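Local structure of alkaline phosphatase (Thermus thermophilus, 7KWD) at residues A61-G66 with G338-E343; R67-E72 with A292-L297; S87-V92 with E481-L486; A114-G119 with P475-E480; P360-V365 with R384-I389. The protein probably hydrolyses phosphate monoesters as a homodimeric alkaline phosphatase that holds two zinc ions and one magnesium ion. All coordinates share one frame; numbering follows the deposited sequence.

Contact 1: A61-G66 with G338-E343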
# COMPACT_ATOMS: atom_id res chain seq x y z
N ALA A 61 -14.43 9.87 5.37
CA ALA A 61 -15.64 10.35 4.71
C ALA A 61 -16.88 9.61 5.24
O ALA A 61 -17.90 10.23 5.55
CB ALA A 61 -15.49 10.18 3.19
N ARG A 62 -16.80 8.29 5.35
CA ARG A 62 -17.96 7.53 5.80
C ARG A 62 -18.25 7.81 7.26
O ARG A 62 -19.36 8.22 7.63
CB ARG A 62 -17.74 6.04 5.58
CG ARG A 62 -18.02 5.58 4.14
CD ARG A 62 -17.34 4.21 3.85
NE ARG A 62 -17.78 3.65 2.57
CZ ARG A 62 -18.93 3.03 2.38
NH1 ARG A 62 -19.80 2.84 3.38
NH2 ARG A 62 -19.23 2.60 1.17
N ARG A 63 -17.23 7.64 8.12
CA ARG A 63 -17.41 7.69 9.56
C ARG A 63 -17.65 9.10 10.09
O ARG A 63 -18.45 9.28 11.02
CB ARG A 63 -16.19 7.08 10.22
CG ARG A 63 -16.29 6.95 11.70
CD ARG A 63 -15.12 6.16 12.23
NE ARG A 63 -14.99 6.28 13.67
CZ ARG A 63 -15.32 5.33 14.54
NH1 ARG A 63 -15.81 4.16 14.13
NH2 ARG A 63 -15.13 5.53 15.84
N ARG A 64 -16.95 10.10 9.57
CA ARG A 64 -17.04 11.44 10.14
C ARG A 64 -17.84 12.41 9.29
O ARG A 64 -18.21 13.48 9.78
CB ARG A 64 -15.67 12.09 10.34
CG ARG A 64 -14.62 11.25 11.03
CD ARG A 64 -15.17 10.60 12.24
NE ARG A 64 -15.39 11.55 13.33
CZ ARG A 64 -16.42 11.49 14.16
NH1 ARG A 64 -17.36 10.55 14.04
NH2 ARG A 64 -16.51 12.39 15.14
N GLN A 65 -18.04 12.11 8.02
CA GLN A 65 -18.85 12.97 7.18
C GLN A 65 -20.09 12.26 6.68
O GLN A 65 -20.87 12.88 5.96
CB GLN A 65 -18.00 13.49 6.02
CG GLN A 65 -16.74 14.26 6.52
CD GLN A 65 -15.94 14.90 5.39
OE1 GLN A 65 -16.00 14.46 4.26
NE2 GLN A 65 -15.19 15.95 5.71
N GLY A 66 -20.30 11.01 7.06
CA GLY A 66 -21.48 10.27 6.61
C GLY A 66 -21.66 10.26 5.12
O GLY A 66 -22.80 10.31 4.62
N GLY A 338 -8.29 6.61 15.63
CA GLY A 338 -7.37 7.49 14.93
C GLY A 338 -8.04 8.31 13.85
O GLY A 338 -7.58 9.41 13.52
N VAL A 339 -9.10 7.78 13.25
CA VAL A 339 -9.85 8.52 12.26
C VAL A 339 -10.61 9.65 12.93
O VAL A 339 -10.60 10.80 12.48
CB VAL A 339 -10.80 7.57 11.51
CG1 VAL A 339 -11.74 8.32 10.59
CG2 VAL A 339 -9.97 6.50 10.69
N ASP A 340 -11.31 9.34 14.02
CA ASP A 340 -12.00 10.39 14.77
C ASP A 340 -11.03 11.48 15.18
O ASP A 340 -11.34 12.67 15.08
CB ASP A 340 -12.67 9.83 16.01
CG ASP A 340 -13.70 8.78 15.69
OD1 ASP A 340 -14.31 8.84 14.60
OD2 ASP A 340 -13.89 7.90 16.56
N LEU A 341 -9.84 11.10 15.61
CA LEU A 341 -8.86 12.04 16.16
C LEU A 341 -8.29 12.99 15.11
O LEU A 341 -7.57 13.93 15.47
CB LEU A 341 -7.73 11.24 16.82
CG LEU A 341 -7.66 10.98 18.32
CD1 LEU A 341 -8.88 11.48 19.03
CD2 LEU A 341 -7.39 9.54 18.65
N LEU A 342 -8.60 12.79 13.83
CA LEU A 342 -8.22 13.76 12.82
C LEU A 342 -9.18 14.92 12.74
O LEU A 342 -8.79 16.00 12.27
CB LEU A 342 -8.12 13.09 11.44
CG LEU A 342 -7.07 12.00 11.30
CD1 LEU A 342 -6.80 11.65 9.83
CD2 LEU A 342 -5.75 12.39 11.94
N GLU A 343 -10.44 14.73 13.16
CA GLU A 343 -11.42 15.79 12.97
C GLU A 343 -11.07 17.06 13.75
O GLU A 343 -11.39 18.15 13.26
CB GLU A 343 -12.82 15.30 13.35
CG GLU A 343 -13.94 16.33 13.02
CD GLU A 343 -15.38 15.76 13.17
OE1 GLU A 343 -16.33 16.32 12.58
OE2 GLU A 343 -15.55 14.74 13.88

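Contact 2: R67-E72 with A292-L297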
# COMPACT_ATOMS: atom_id res chain seq x y z
N ARG A 67 -20.56 10.17 4.36
CA ARG A 67 -20.61 10.18 2.89
C ARG A 67 -19.62 9.16 2.36
O ARG A 67 -18.58 8.87 2.98
CB ARG A 67 -20.27 11.57 2.32
CG ARG A 67 -18.84 11.99 2.76
CD ARG A 67 -18.35 13.34 2.29
NE ARG A 67 -17.67 13.16 1.03
CZ ARG A 67 -16.43 13.55 0.76
NH1 ARG A 67 -15.68 14.18 1.65
NH2 ARG A 67 -15.96 13.32 -0.46
N VAL A 68 -19.90 8.65 1.16
CA VAL A 68 -18.96 7.80 0.44
C VAL A 68 -18.05 8.69 -0.41
O VAL A 68 -18.53 9.46 -1.23
CB VAL A 68 -19.69 6.79 -0.44
CG1 VAL A 68 -18.70 5.92 -1.18
CG2 VAL A 68 -20.62 5.96 0.44
N LEU A 69 -16.74 8.57 -0.20
CA LEU A 69 -15.76 9.26 -1.00
C LEU A 69 -15.97 9.02 -2.49
O LEU A 69 -16.17 7.88 -2.92
CB LEU A 69 -14.39 8.74 -0.55
CG LEU A 69 -13.11 9.50 -0.84
CD1 LEU A 69 -13.03 10.72 0.01
CD2 LEU A 69 -11.95 8.57 -0.55
N ALA A 70 -15.90 10.09 -3.28
CA ALA A 70 -16.09 9.91 -4.71
C ALA A 70 -15.06 8.93 -5.28
O ALA A 70 -15.38 8.12 -6.15
CB ALA A 70 -16.01 11.25 -5.44
N LEU A 71 -13.83 8.98 -4.80
CA LEU A 71 -12.81 8.06 -5.29
C LEU A 71 -13.21 6.61 -5.00
O LEU A 71 -13.01 5.73 -5.84
CB LEU A 71 -11.45 8.40 -4.68
CG LEU A 71 -10.29 7.60 -5.26
CD1 LEU A 71 -10.26 7.66 -6.78
CD2 LEU A 71 -8.94 8.02 -4.64
N GLU A 72 -13.81 6.34 -3.84
CA GLU A 72 -14.28 4.98 -3.59
C GLU A 72 -15.30 4.56 -4.66
O GLU A 72 -15.24 3.45 -5.20
CB GLU A 72 -14.89 4.82 -2.19
CG GLU A 72 -15.48 3.42 -1.96
CD GLU A 72 -16.21 3.23 -0.62
OE1 GLU A 72 -16.01 4.04 0.29
OE2 GLU A 72 -17.00 2.27 -0.51
N ALA A 292 -9.78 17.45 -0.70
CA ALA A 292 -9.84 18.48 -1.72
C ALA A 292 -9.79 17.89 -3.14
O ALA A 292 -10.48 18.36 -4.05
CB ALA A 292 -8.68 19.46 -1.56
N ALA A 293 -8.93 16.89 -3.34
CA ALA A 293 -8.92 16.18 -4.62
C ALA A 293 -10.27 15.54 -4.91
O ALA A 293 -10.72 15.53 -6.07
CB ALA A 293 -7.84 15.10 -4.60
N ASP A 294 -10.94 15.03 -3.87
CA ASP A 294 -12.21 14.35 -4.09
C ASP A 294 -13.25 15.32 -4.62
O ASP A 294 -14.04 14.98 -5.51
CB ASP A 294 -12.68 13.68 -2.79
CG ASP A 294 -13.47 12.42 -3.04
OD1 ASP A 294 -12.89 11.43 -3.56
OD2 ASP A 294 -14.67 12.40 -2.72
N GLU A 295 -13.24 16.55 -4.13
CA GLU A 295 -14.17 17.54 -4.68
C GLU A 295 -13.88 17.79 -6.15
O GLU A 295 -14.80 18.02 -6.95
CB GLU A 295 -14.08 18.86 -3.92
CG GLU A 295 -14.65 18.80 -2.52
CD GLU A 295 -14.55 20.15 -1.79
OE1 GLU A 295 -14.03 20.17 -0.65
OE2 GLU A 295 -14.98 21.19 -2.37
N VAL A 296 -12.60 17.77 -6.51
CA VAL A 296 -12.22 17.97 -7.91
C VAL A 296 -12.70 16.81 -8.76
O VAL A 296 -13.22 17.01 -9.88
CB VAL A 296 -10.69 18.16 -8.04
CG1 VAL A 296 -10.26 18.16 -9.52
CG2 VAL A 296 -10.25 19.47 -7.35
N LEU A 297 -12.55 15.59 -8.25
CA LEU A 297 -13.01 14.39 -8.95
C LEU A 297 -14.46 14.52 -9.36
O LEU A 297 -14.84 14.16 -10.48
CB LEU A 297 -12.84 13.21 -8.03
CG LEU A 297 -12.52 11.82 -8.53
CD1 LEU A 297 -11.45 11.82 -9.58
CD2 LEU A 297 -12.11 11.02 -7.27

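Contact 3: S87-V92 with E481-L486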
# COMPACT_ATOMS: atom_id res chain seq x y z
N SER A 87 12.03 3.96 -11.20
CA SER A 87 12.70 4.72 -12.26
C SER A 87 13.82 3.85 -12.85
O SER A 87 13.94 2.66 -12.54
CB SER A 87 13.22 6.04 -11.70
OG SER A 87 14.09 5.79 -10.62
N LEU A 88 14.70 4.45 -13.66
CA LEU A 88 15.63 3.65 -14.46
C LEU A 88 16.68 2.94 -13.61
O LEU A 88 17.06 1.80 -13.91
CB LEU A 88 16.29 4.55 -15.50
CG LEU A 88 17.25 3.90 -16.50
CD1 LEU A 88 16.66 2.65 -17.12
CD2 LEU A 88 17.58 4.96 -17.56
N THR A 89 17.16 3.60 -12.54
CA THR A 89 18.21 3.06 -11.69
C THR A 89 17.82 2.92 -10.22
O THR A 89 18.66 2.49 -9.42
CB THR A 89 19.48 3.93 -11.75
OG1 THR A 89 19.23 5.24 -11.22
CG2 THR A 89 19.94 4.08 -13.16
N SER A 90 16.57 3.20 -9.85
CA SER A 90 16.16 3.15 -8.45
C SER A 90 14.76 2.59 -8.32
O SER A 90 13.83 3.08 -8.99
CB SER A 90 16.17 4.53 -7.82
OG SER A 90 15.57 4.47 -6.54
N TYR A 91 14.58 1.64 -7.43
CA TYR A 91 13.25 1.12 -7.15
C TYR A 91 12.36 2.11 -6.44
O TYR A 91 11.18 1.80 -6.26
CB TYR A 91 13.37 -0.15 -6.35
CG TYR A 91 13.68 -1.23 -7.32
CD1 TYR A 91 12.69 -1.73 -8.07
CD2 TYR A 91 14.97 -1.65 -7.57
CE1 TYR A 91 12.90 -2.64 -8.97
CE2 TYR A 91 15.20 -2.60 -8.51
CZ TYR A 91 14.13 -3.09 -9.21
OH TYR A 91 14.19 -4.06 -10.21
N VAL A 92 12.86 3.29 -6.08
CA VAL A 92 12.02 4.36 -5.57
C VAL A 92 12.24 5.59 -6.43
O VAL A 92 13.35 6.15 -6.46
CB VAL A 92 12.31 4.66 -4.10
CG1 VAL A 92 11.40 5.79 -3.60
CG2 VAL A 92 12.18 3.38 -3.28
N GLU A 481 23.52 1.65 -18.83
CA GLU A 481 24.03 2.89 -19.40
C GLU A 481 23.93 4.01 -18.39
O GLU A 481 24.86 4.80 -18.22
CB GLU A 481 23.29 3.28 -20.68
CG GLU A 481 23.79 2.61 -21.93
CD GLU A 481 22.81 2.72 -23.10
OE1 GLU A 481 21.58 2.81 -22.87
OE2 GLU A 481 23.25 2.72 -24.27
N ALA A 482 22.78 4.09 -17.71
CA ALA A 482 22.50 5.18 -16.78
C ALA A 482 23.41 5.12 -15.57
O ALA A 482 23.90 6.15 -15.09
CB ALA A 482 21.03 5.11 -16.34
N LEU A 483 23.66 3.92 -15.07
CA LEU A 483 24.52 3.78 -13.90
C LEU A 483 25.94 4.24 -14.21
O LEU A 483 26.60 4.86 -13.36
CB LEU A 483 24.51 2.33 -13.44
CG LEU A 483 23.25 1.88 -12.70
CD1 LEU A 483 23.34 0.36 -12.51
CD2 LEU A 483 23.07 2.57 -11.36
N GLU A 484 26.44 3.94 -15.41
CA GLU A 484 27.75 4.41 -15.84
C GLU A 484 27.80 5.93 -15.83
O GLU A 484 28.75 6.52 -15.31
CB GLU A 484 28.08 3.86 -17.23
CG GLU A 484 29.59 3.69 -17.57
CD GLU A 484 30.46 3.17 -16.40
OE1 GLU A 484 30.25 2.04 -15.92
OE2 GLU A 484 31.37 3.91 -15.95
N ILE A 485 26.78 6.58 -16.40
CA ILE A 485 26.72 8.04 -16.40
C ILE A 485 26.73 8.56 -14.99
O ILE A 485 27.40 9.56 -14.68
CB ILE A 485 25.48 8.52 -17.18
CG1 ILE A 485 25.62 8.16 -18.66
CG2 ILE A 485 25.27 10.00 -17.02
CD1 ILE A 485 24.31 8.22 -19.42
N LEU A 486 25.98 7.92 -14.10
CA LEU A 486 25.86 8.41 -12.74
C LEU A 486 27.17 8.24 -11.99
O LEU A 486 27.47 9.02 -11.08
CB LEU A 486 24.73 7.69 -12.01
CG LEU A 486 23.29 8.02 -12.43
CD1 LEU A 486 22.30 7.15 -11.68
CD2 LEU A 486 23.00 9.51 -12.23

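Contact 4: A114-G119 with P475-E480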
# COMPACT_ATOMS: atom_id res chain seq x y z
N ALA A 114 11.78 15.50 -18.77
CA ALA A 114 11.74 15.10 -20.18
C ALA A 114 13.14 15.09 -20.79
O ALA A 114 13.41 15.71 -21.82
CB ALA A 114 10.84 16.03 -20.99
N ILE A 115 14.03 14.34 -20.14
CA ILE A 115 15.42 14.28 -20.56
C ILE A 115 16.06 13.07 -19.91
O ILE A 115 15.67 12.64 -18.82
CB ILE A 115 16.13 15.60 -20.17
CG1 ILE A 115 17.41 15.82 -20.95
CG2 ILE A 115 16.40 15.59 -18.63
CD1 ILE A 115 18.08 17.19 -20.66
N HIS A 116 17.09 12.53 -20.57
CA HIS A 116 17.85 11.42 -20.03
C HIS A 116 19.07 11.94 -19.28
O HIS A 116 19.47 13.08 -19.44
CB HIS A 116 18.27 10.46 -21.14
CG HIS A 116 17.22 9.46 -21.48
ND1 HIS A 116 16.51 8.77 -20.51
CD2 HIS A 116 16.74 9.04 -22.67
CE1 HIS A 116 15.63 7.99 -21.10
NE2 HIS A 116 15.76 8.12 -22.41
N ALA A 117 19.69 11.06 -18.49
CA ALA A 117 20.82 11.50 -17.68
C ALA A 117 21.99 12.03 -18.51
O ALA A 117 22.88 12.68 -17.97
CB ALA A 117 21.33 10.35 -16.80
N ASP A 118 22.02 11.73 -19.80
CA ASP A 118 23.09 12.18 -20.67
C ASP A 118 22.70 13.45 -21.40
O ASP A 118 23.44 13.90 -22.27
CB ASP A 118 23.46 11.09 -21.69
CG ASP A 118 22.34 10.80 -22.67
OD1 ASP A 118 21.26 11.43 -22.54
OD2 ASP A 118 22.53 9.95 -23.58
N GLY A 119 21.53 14.02 -21.11
CA GLY A 119 21.09 15.21 -21.79
C GLY A 119 20.22 15.00 -23.00
O GLY A 119 19.67 15.97 -23.52
N PRO A 475 13.45 8.11 -27.21
CA PRO A 475 14.56 7.17 -27.04
C PRO A 475 14.66 6.62 -25.63
O PRO A 475 14.24 7.23 -24.64
CB PRO A 475 15.80 8.01 -27.40
CG PRO A 475 15.37 9.46 -27.17
CD PRO A 475 13.90 9.48 -27.53
N VAL A 476 15.26 5.45 -25.57
CA VAL A 476 15.44 4.66 -24.37
C VAL A 476 16.90 4.69 -23.95
O VAL A 476 17.80 4.87 -24.77
CB VAL A 476 14.97 3.22 -24.69
CG1 VAL A 476 15.46 2.25 -23.64
CG2 VAL A 476 13.43 3.18 -24.85
N MET A 477 17.13 4.52 -22.65
CA MET A 477 18.45 4.32 -22.06
C MET A 477 18.32 3.10 -21.16
O MET A 477 17.30 2.93 -20.48
CB MET A 477 18.92 5.56 -21.26
CG MET A 477 20.13 5.38 -20.32
SD MET A 477 20.69 6.94 -19.51
CE MET A 477 20.76 8.05 -20.92
N SER A 478 19.34 2.25 -21.16
CA SER A 478 19.35 1.07 -20.32
C SER A 478 19.80 1.44 -18.91
O SER A 478 20.44 2.48 -18.69
CB SER A 478 20.29 -0.00 -20.87
OG SER A 478 21.63 0.36 -20.61
N GLU A 479 19.43 0.59 -17.96
CA GLU A 479 19.84 0.81 -16.58
C GLU A 479 21.36 0.88 -16.46
O GLU A 479 21.91 1.74 -15.75
CB GLU A 479 19.28 -0.31 -15.71
CG GLU A 479 19.68 -0.20 -14.24
CD GLU A 479 19.04 -1.31 -13.39
OE1 GLU A 479 18.39 -2.19 -13.98
OE2 GLU A 479 19.21 -1.29 -12.16
N GLU A 480 22.05 -0.05 -17.14
CA GLU A 480 23.51 -0.06 -17.07
C GLU A 480 24.09 1.19 -17.72
O GLU A 480 25.03 1.79 -17.19
CB GLU A 480 24.06 -1.35 -17.72
CG GLU A 480 23.82 -2.65 -16.92
CD GLU A 480 24.60 -2.74 -15.58
OE1 GLU A 480 25.83 -2.43 -15.54
OE2 GLU A 480 23.97 -3.11 -14.55

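Contact 5: P360-V365 with R384-I389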
# COMPACT_ATOMS: atom_id res chain seq x y z
N PRO A 360 11.06 29.06 19.02
CA PRO A 360 9.90 28.87 19.90
C PRO A 360 10.34 28.30 21.24
O PRO A 360 11.36 27.62 21.37
CB PRO A 360 9.04 27.86 19.13
CG PRO A 360 10.08 27.01 18.44
CD PRO A 360 11.15 28.00 18.00
N GLU A 361 9.50 28.56 22.23
CA GLU A 361 9.62 27.98 23.56
C GLU A 361 8.72 26.76 23.66
O GLU A 361 7.65 26.71 23.04
CB GLU A 361 9.23 29.02 24.62
CG GLU A 361 9.86 28.78 25.98
CD GLU A 361 11.24 29.41 26.11
OE1 GLU A 361 11.88 29.67 25.06
OE2 GLU A 361 11.69 29.64 27.25
N ALA A 362 9.15 25.79 24.45
CA ALA A 362 8.35 24.60 24.70
C ALA A 362 6.89 24.91 24.99
O ALA A 362 5.98 24.22 24.53
CB ALA A 362 8.93 23.82 25.89
N SER A 363 6.66 25.95 25.77
CA SER A 363 5.29 26.30 26.08
C SER A 363 4.53 26.72 24.82
O SER A 363 3.32 26.53 24.73
CB SER A 363 5.27 27.40 27.12
OG SER A 363 5.36 28.67 26.51
N GLN A 364 5.23 27.32 23.85
CA GLN A 364 4.56 27.76 22.63
C GLN A 364 4.26 26.58 21.71
O GLN A 364 3.17 26.50 21.14
CB GLN A 364 5.42 28.81 21.92
CG GLN A 364 5.78 30.00 22.82
CD GLN A 364 6.77 30.94 22.18
OE1 GLN A 364 7.92 30.58 21.93
NE2 GLN A 364 6.32 32.16 21.91
N VAL A 365 5.22 25.67 21.57
CA VAL A 365 5.00 24.39 20.91
C VAL A 365 3.75 23.71 21.47
O VAL A 365 2.80 23.40 20.74
CB VAL A 365 6.24 23.49 21.08
CG1 VAL A 365 5.93 22.01 20.74
CG2 VAL A 365 7.40 24.05 20.24
N ARG A 384 11.51 17.98 22.59
CA ARG A 384 12.07 17.38 21.39
C ARG A 384 11.79 18.25 20.17
O ARG A 384 12.66 18.44 19.32
CB ARG A 384 11.48 15.99 21.18
CG ARG A 384 12.02 14.90 22.09
CD ARG A 384 11.44 13.59 21.60
NE ARG A 384 11.37 12.51 22.57
CZ ARG A 384 12.44 11.95 23.12
NH1 ARG A 384 13.65 12.40 22.80
NH2 ARG A 384 12.30 10.94 23.96
N VAL A 385 10.57 18.77 20.08
CA VAL A 385 10.23 19.66 18.97
C VAL A 385 11.11 20.90 19.00
O VAL A 385 11.56 21.38 17.96
CB VAL A 385 8.73 20.02 19.02
CG1 VAL A 385 8.41 21.02 17.95
CG2 VAL A 385 7.84 18.79 18.87
N VAL A 386 11.32 21.48 20.20
CA VAL A 386 12.16 22.66 20.29
C VAL A 386 13.56 22.34 19.79
O VAL A 386 14.15 23.07 18.98
CB VAL A 386 12.19 23.21 21.73
CG1 VAL A 386 13.17 24.39 21.84
CG2 VAL A 386 10.79 23.63 22.16
N ARG A 387 14.10 21.20 20.24
CA ARG A 387 15.45 20.84 19.83
C ARG A 387 15.53 20.62 18.33
O ARG A 387 16.50 21.01 17.67
CB ARG A 387 15.90 19.59 20.57
CG ARG A 387 16.08 19.85 22.04
CD ARG A 387 16.42 18.62 22.87
NE ARG A 387 17.73 18.01 22.58
CZ ARG A 387 18.91 18.64 22.54
NH1 ARG A 387 19.01 19.94 22.74
NH2 ARG A 387 20.02 17.94 22.29
N ALA A 388 14.51 19.99 17.76
CA ALA A 388 14.57 19.73 16.33
C ALA A 388 14.54 21.03 15.55
O ALA A 388 15.30 21.20 14.60
CB ALA A 388 13.41 18.80 15.94
N ILE A 389 13.69 21.97 15.96
CA ILE A 389 13.60 23.25 15.26
C ILE A 389 14.85 24.09 15.49
O ILE A 389 15.35 24.73 14.56
CB ILE A 389 12.36 24.04 15.74
CG1 ILE A 389 11.05 23.38 15.28
CG2 ILE A 389 12.41 25.46 15.22
CD1 ILE A 389 9.80 23.76 16.11

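Contact 1: A61-G66 with G338-E343
With CG anti to the backbone N (chi1 -175°) and the chain extended as far as NE, Arg63 carries its guanidinium out to the carboxylate of Asp340, while Arg64 folds back at chi2 and chi3 and lays its own guanidinium against the same acid. Arg63 grips Asp340 side-on: NE reaches OD1 at 2.8 Å and NH2 of Arg63 reaches OD2 of Asp340 at 2.8 Å, both nearly straight and in the guanidinium plane. The carboxylate takes each bond on its syn side, somewhat out of its plane, which is turned 27° from that of the guanidinium. Arg64 meets Asp340 differently. OD1 of Asp340 lies over one face of the Arg64 guanidinium, 3.2 Å from NE, where no N-H points at it, so charge alone links the two. The NH2 of Arg64 sits 2.8 Å from OE2 of Glu343 in a bent, weak hydrogen bond, and NE makes a second, longer weak one to the same oxygen; the two planes stand nearly perpendicular, at 87°. Glu343, its chain extended, closes a type I turn that starts at Asp340. Beneath the charges CG of Arg64 rests on CG1 of Val339 at 4.1 Å. Tyr91 of the second subunit packs on Arg63, which places this cluster beside the dimer interface. Two consecutive arginines near the end of helix 51-65 and two acids at the ends of the 340-343 turn form a surface salt-bridge network, away from the metal site.

Contact 2: R67-E72 with A292-L297
Asp294 is held by two backbone hydrogen bonds from the start of helix 70-75. Ala70 N donates to OD2 of Asp294 at 2.7 Å, and Leu71 N donates to OD1 of Asp294 at 2.9 Å. Each oxygen uses its syn lone pair, so the carboxylate straddles two successive amides like a fork. An acid from helix 283-306, far off in sequence, thus accepts from the first amides of helix 70-75, just after the N-cap residue Leu69, and its negative charge probably also suits the positive end of the helix dipole. Arg67 adds a salt bridge: its chain, bent at chi3, brings NH2 to within 2.8 Å of OD2 of Asp294, with the oxygen at the guanidinium edge and in its plane. NH1 of Arg67 is hydrogen-bonded to OE1 of Gln65, which helps to fix the guanidinium. An asparagine in place of Asp294 would probably leave Arg67 without its counter-charge and one of the two helix-start amides without a good acceptor. Leu69 packs on the carboxylate, CD1 3.5 Å from CG of Asp294; the apolar contacts proper are made by Leu297. Its CD2 packs 3.7 Å from CB of Leu71, while the same methyl lies 4.3 Å from CB of Ala70. Tyr46 of strand 40-46 touches Leu297, and on the Arg67 side Arg21 of the second subunit packs against that arginine.

Contact 3: S87-V92 with E481-L486
The C-terminal helix 479-487 lies against the loop that runs from strand 80-84 to helix 95-104, and Thr89 makes most of the contact. CG2 of Thr89 comes to 3.5 Å from CB of Ala482, while CD2 of Leu483 slides alongside, 3.9 Å from CB of Thr89. The threonine hydroxyl takes the staggered position between backbone N and carbonyl carbon (chi1 65°), which leaves CG2 beside the backbone N and facing Ala482. OG1 of Thr89, the other branch, meets Leu486 tip to tip, 3.6 Å from its CD1. Three residues on one side of the helix, a turn apart from first to last, thus line one side chain by van der Waals packing, with no hydrogen bond between the segments. The small Ala482 probably lets the loop come close: Leu88 also rests there, its CD2 3.7 Å from CB of Ala482. The loop precedes helix 95-104, whose first residue, Ser95, is the predicted phosphoserine nucleophile. It also borders the dimer interface, since Leu333 of the second subunit packs on Thr89 and Ser336 of that subunit is hydrogen-bonded to the backbone N of Tyr91.

Contact 4: A114-G119 with P475-E480
CB of Met477 sits over one face of the His116 ring, 4.0 Å from the imidazole centroid and only 7° off the ring normal, in a CH-pi contact. The sulfur SD of Met477 lies farther off and obliquely, 5.1 Å from the same centroid. At the ring edge, NE2 of His116 donates to O of Pro475 at 2.8 Å with an angle of 162° at the hydrogen. That oxygen lies in the imidazole plane, although NE2 stands well above the carbonyl plane, so the bond does not follow a lone pair. The methionine runs past the ring, its chain extended to SD, and turns at chi3 (-48°), which brings CE to 3.5 Å from CB of His116. The same methyl faces the carboxylate of Asp118, 3.6 Å from its CG, while SD of Met477 lies 4.4 Å from CB of Ala117. A type I turn from His116 to Gly119, closed by Gly119 N to His116 O at 2.8 Å, sets these three side chains around the thioether. Farther out, OD1 of Asp118 is bonded to Thr120, and Ala482 and Ile485 of helix 479-487 pack on Met477. A leucine at His116 would probably leave the Pro475 carbonyl without this donor and remove the flat face under Met477. With NE2 donating, the histidine joins the 114-119 loop to the chain entering the C-terminal helix by one directed bond at its edge and a CH-pi contact on its face, a pairing that would tend to fix the rotation of the ring.

Contact 5: P360-V365 with R384-I389
Val386 lays its forked side chain alongside the start of helix 362-373, and its two methyls meet different parts of it. From CB, CG1 stands anti to the backbone N (chi1 176°) and comes to 3.7 Å from the carbonyl O of Pro360. The other branch, CG2, lies beside the backbone N and presses into the first turn: it is 3.5 Å from N of Ala362, and 4.2 Å from CB of the same alanine. CG2 of Val386 also touches CG2 of Val365 at 3.9 Å, one turn farther along. Flanking this valine, Val365 sets CG1 3.8 Å from CB of Val385, and CD of Pro360 lies across CG2 of Ile389 at 4.0 Å. Val385, Val386 and Ile389 thus form one apolar strip on helix 379-391, against whose side Pro360, Ala362 and Val365 pack the start of helix 362-373, the preceding helix in the chain. Leu353 and Leu356 of helix 349-356 extend the cluster on Ile389 and Val365, and Met409 of helix 406-412 covers Val385. The helix start is also held within its own segment: Glu361 N donates to OE1 of Gln364 at 2.6 Å, on a lone pair in the carbonyl plane, while Glu361 O accepts from Gln364 N and Val365 N. No hydrogen bond joins the two segments, so the pairing rests on the fit of branched aliphatic side chains and on partly shielding them from water.

Overall arrangement
Contacts 1 and 2 adjoin, their centres about 14 Å apart, and are tied by the salt bridge from Arg62 NH2 to Glu72 OE2 at 2.8 Å. Contacts 3 and 4 share helix 479-487, with centres about 9 Å apart, and Met477 SD of contact 4 packs 3.7 Å from Ala482 CB of contact 3. This second pair lies across the centre of the chain from the first, contacts 1 and 3 being about 42 Å apart between centres. Contact 5, about 29 Å from contact 1 between centres, does not touch the second subunit; contacts 1, 2 and 3 do, and contact 4 reaches it by a long, weak ion pair. All five lie away from the zinc and magnesium site.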